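Local coordinates for NTP pyrophosphohydrolase MazG-like domain-containing protein (Vibrio sp. DAT722, PDB 2Q73) that probably hydrolyses nucleoside triphosphates to monophosphates and pyrophosphate with the help of magnesium, as a putative house-cleaning enzyme of the MazG family, at residues L63-V66 against C67-A70. Sequence-based numbering, arbitrary orientation.
Sequences LYYV and CALA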
ATOM      1  N   LEU C  63      -4.109   5.012 -11.369  1.00 27.41           N
ATOM      2  CA  LEU C  63      -5.340   5.596 -11.925  1.00 27.49           C
ATOM      3  C   LEU C  63      -6.164   4.549 -12.684  1.00 27.52           C
ATOM      4  O   LEU C  63      -7.397   4.499 -12.543  1.00 26.69           O
ATOM      5  CB  LEU C  63      -5.013   6.776 -12.850  1.00 27.03           C
ATOM      6  CG  LEU C  63      -6.162   7.399 -13.645  1.00 28.57           C
ATOM      7  CD1 LEU C  63      -7.151   7.971 -12.662  1.00 30.39           C
ATOM      8  CD2 LEU C  63      -5.665   8.483 -14.612  1.00 27.07           C
ATOM      9  N   TYR C  64      -5.473   3.711 -13.459  1.00 26.86           N
ATOM     10  CA  TYR C  64      -6.123   2.661 -14.237  1.00 27.16           C
ATOM     11  C   TYR C  64      -6.881   1.728 -13.300  1.00 26.85           C
ATOM     12  O   TYR C  64      -8.047   1.435 -13.533  1.00 26.99           O
ATOM     13  CB  TYR C  64      -5.102   1.865 -15.052  1.00 26.91           C
ATOM     14  CG  TYR C  64      -5.726   0.723 -15.841  1.00 27.18           C
ATOM     15  CD1 TYR C  64      -6.113   0.898 -17.165  1.00 25.38           C
ATOM     16  CD2 TYR C  64      -5.935  -0.536 -15.251  1.00 24.40           C
ATOM     17  CE1 TYR C  64      -6.694  -0.144 -17.895  1.00 26.46           C
ATOM     18  CE2 TYR C  64      -6.508  -1.578 -15.968  1.00 25.68           C
ATOM     19  CZ  TYR C  64      -6.881  -1.376 -17.289  1.00 25.25           C
ATOM     20  OH  TYR C  64      -7.465  -2.395 -18.013  1.00 25.49           O
ATOM     21  N   TYR C  65      -6.226   1.280 -12.231  1.00 27.01           N
ATOM     22  CA  TYR C  65      -6.892   0.362 -11.291  1.00 27.32           C
ATOM     23  C   TYR C  65      -7.956   1.016 -10.419  1.00 28.02           C
ATOM     24  O   TYR C  65      -8.933   0.361 -10.078  1.00 27.00           O
ATOM     25  CB  TYR C  65      -5.876  -0.494 -10.518  1.00 27.24           C
ATOM     26  CG  TYR C  65      -5.326  -1.527 -11.444  1.00 26.33           C
ATOM     27  CD1 TYR C  65      -4.052  -1.381 -12.022  1.00 26.96           C
ATOM     28  CD2 TYR C  65      -6.132  -2.606 -11.856  1.00 26.76           C
ATOM     29  CE1 TYR C  65      -3.571  -2.337 -12.938  1.00 26.74           C
ATOM     30  CE2 TYR C  65      -5.682  -3.534 -12.766  1.00 26.66           C
ATOM     31  CZ  TYR C  65      -4.405  -3.393 -13.302  1.00 27.61           C
ATOM     32  OH  TYR C  65      -3.976  -4.338 -14.167  1.00 28.89           O
ATOM     33  N   VAL C  66      -7.793   2.308 -10.108  1.00 27.77           N
ATOM     34  CA  VAL C  66      -8.857   3.080  -9.462  1.00 26.37           C
ATOM     35  C   VAL C  66     -10.114   3.092 -10.365  1.00 27.16           C
ATOM     36  O   VAL C  66     -11.213   2.808  -9.896  1.00 26.45           O
ATOM     37  CB  VAL C  66      -8.386   4.507  -9.064  1.00 26.54           C
ATOM     38  CG1 VAL C  66      -9.572   5.402  -8.723  1.00 26.39           C
ATOM     39  CG2 VAL C  66      -7.432   4.449  -7.852  1.00 25.67           C
ATOM     40  N   CYS C  67      -9.945   3.387 -11.655  1.00 26.12           N
ATOM     41  CA  CYS C  67     -11.088   3.332 -12.595  1.00 26.95           C
ATOM     42  C   CYS C  67     -11.653   1.912 -12.747  1.00 26.51           C
ATOM     43  O   CYS C  67     -12.880   1.727 -12.793  1.00 26.14           O
ATOM     44  CB  CYS C  67     -10.698   3.882 -13.959  1.00 27.06           C
ATOM     45  SG  CYS C  67     -10.367   5.658 -13.934  1.00 30.88           S
ATOM     46  N   ALA C  68     -10.764   0.923 -12.842  1.00 26.40           N
ATOM     47  CA  ALA C  68     -11.206  -0.464 -13.032  1.00 26.59           C
ATOM     48  C   ALA C  68     -12.005  -0.925 -11.811  1.00 26.89           C
ATOM     49  O   ALA C  68     -13.068  -1.529 -11.950  1.00 26.59           O
ATOM     50  CB  ALA C  68     -10.035  -1.377 -13.282  1.00 26.81           C
ATOM     51  N   LEU C  69     -11.517  -0.594 -10.622  1.00 26.35           N
ATOM     52  CA  LEU C  69     -12.245  -0.896  -9.378  1.00 26.54           C
ATOM     53  C   LEU C  69     -13.575  -0.159  -9.305  1.00 26.09           C
ATOM     54  O   LEU C  69     -14.561  -0.698  -8.799  1.00 25.75           O
ATOM     55  CB  LEU C  69     -11.393  -0.546  -8.162  1.00 26.39           C
ATOM     56  CG  LEU C  69     -10.310  -1.577  -7.814  1.00 26.55           C
ATOM     57  CD1 LEU C  69      -9.220  -0.948  -6.951  1.00 28.13           C
ATOM     58  CD2 LEU C  69     -10.977  -2.765  -7.090  1.00 26.50           C
ATOM     59  N   ALA C  70     -13.610   1.081  -9.795  1.00 26.06           N
ATOM     60  CA  ALA C  70     -14.868   1.816  -9.776  1.00 25.52           C
ATOM     61  C   ALA C  70     -15.918   1.067 -10.601  1.00 26.32           C
ATOM     62  O   ALA C  70     -17.088   0.938 -10.180  1.00 26.29           O
ATOM     63  CB  ALA C  70     -14.680   3.248 -10.272  1.00 24.96           C
TER
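Cys67 N donates to Leu63 O at 2.9 Å, the first of four successive i to i+4 bonds that make 63-70 a continuous piece of helix 55-72. Ala68 on Tyr64, Leu69 on Tyr65 and Ala70 on Val66 repeat the pattern; the last is the longest, 3.0 Å from Ala70 N to Val66 O. All four carbonyls of 63-66 are thus paired with the four amides of 67-70, as a helix in a largely apolar interior requires.

Side chains add apolar contacts along the same turns. The thiol of Cys67 lies anti to its own carbonyl carbon (chi1 -68°), which swings SG back to 3.5 Å from Leu63 O and 4.2 Å from Leu63 CD1; a small, polarisable sulfur suits this place between helices, where Ile10 and Leu77 also pack on the residue. Ala68 CB sits beside the tyrosine pair, oblique to both rings, 4.4 Å from Tyr64 CE2 and 4.3 Å from Tyr65 CD2; so small a side chain leaves room for both. The Tyr64 ring turns its edge to one face of Tyr65, with Tyr64 CD2 3.6 Å above that ring's centre and Tyr65 CG in the Tyr64 plane. The Tyr64 hydroxyl is satisfied by a hydrogen bond to Asp14, whereas Tyr65 packs beside Glu30, a magnesium ligand. A chi1 of -79° holds Leu69 CG alongside Tyr65 O, at 3.3 Å, the acceptor its own N-H uses.

Leucine, valine and alanine suit the buried subunit interface, where Leu63 meets Leu63 of the second subunit and Val66, Leu69 and Ala70 also pack. With its peptide groups paired internally, the helix can present hydrocarbon there, and a ring and a sulfur besides Leu63 to helix 3-13, while Tyr65 carries the packing to the edge of the metal site.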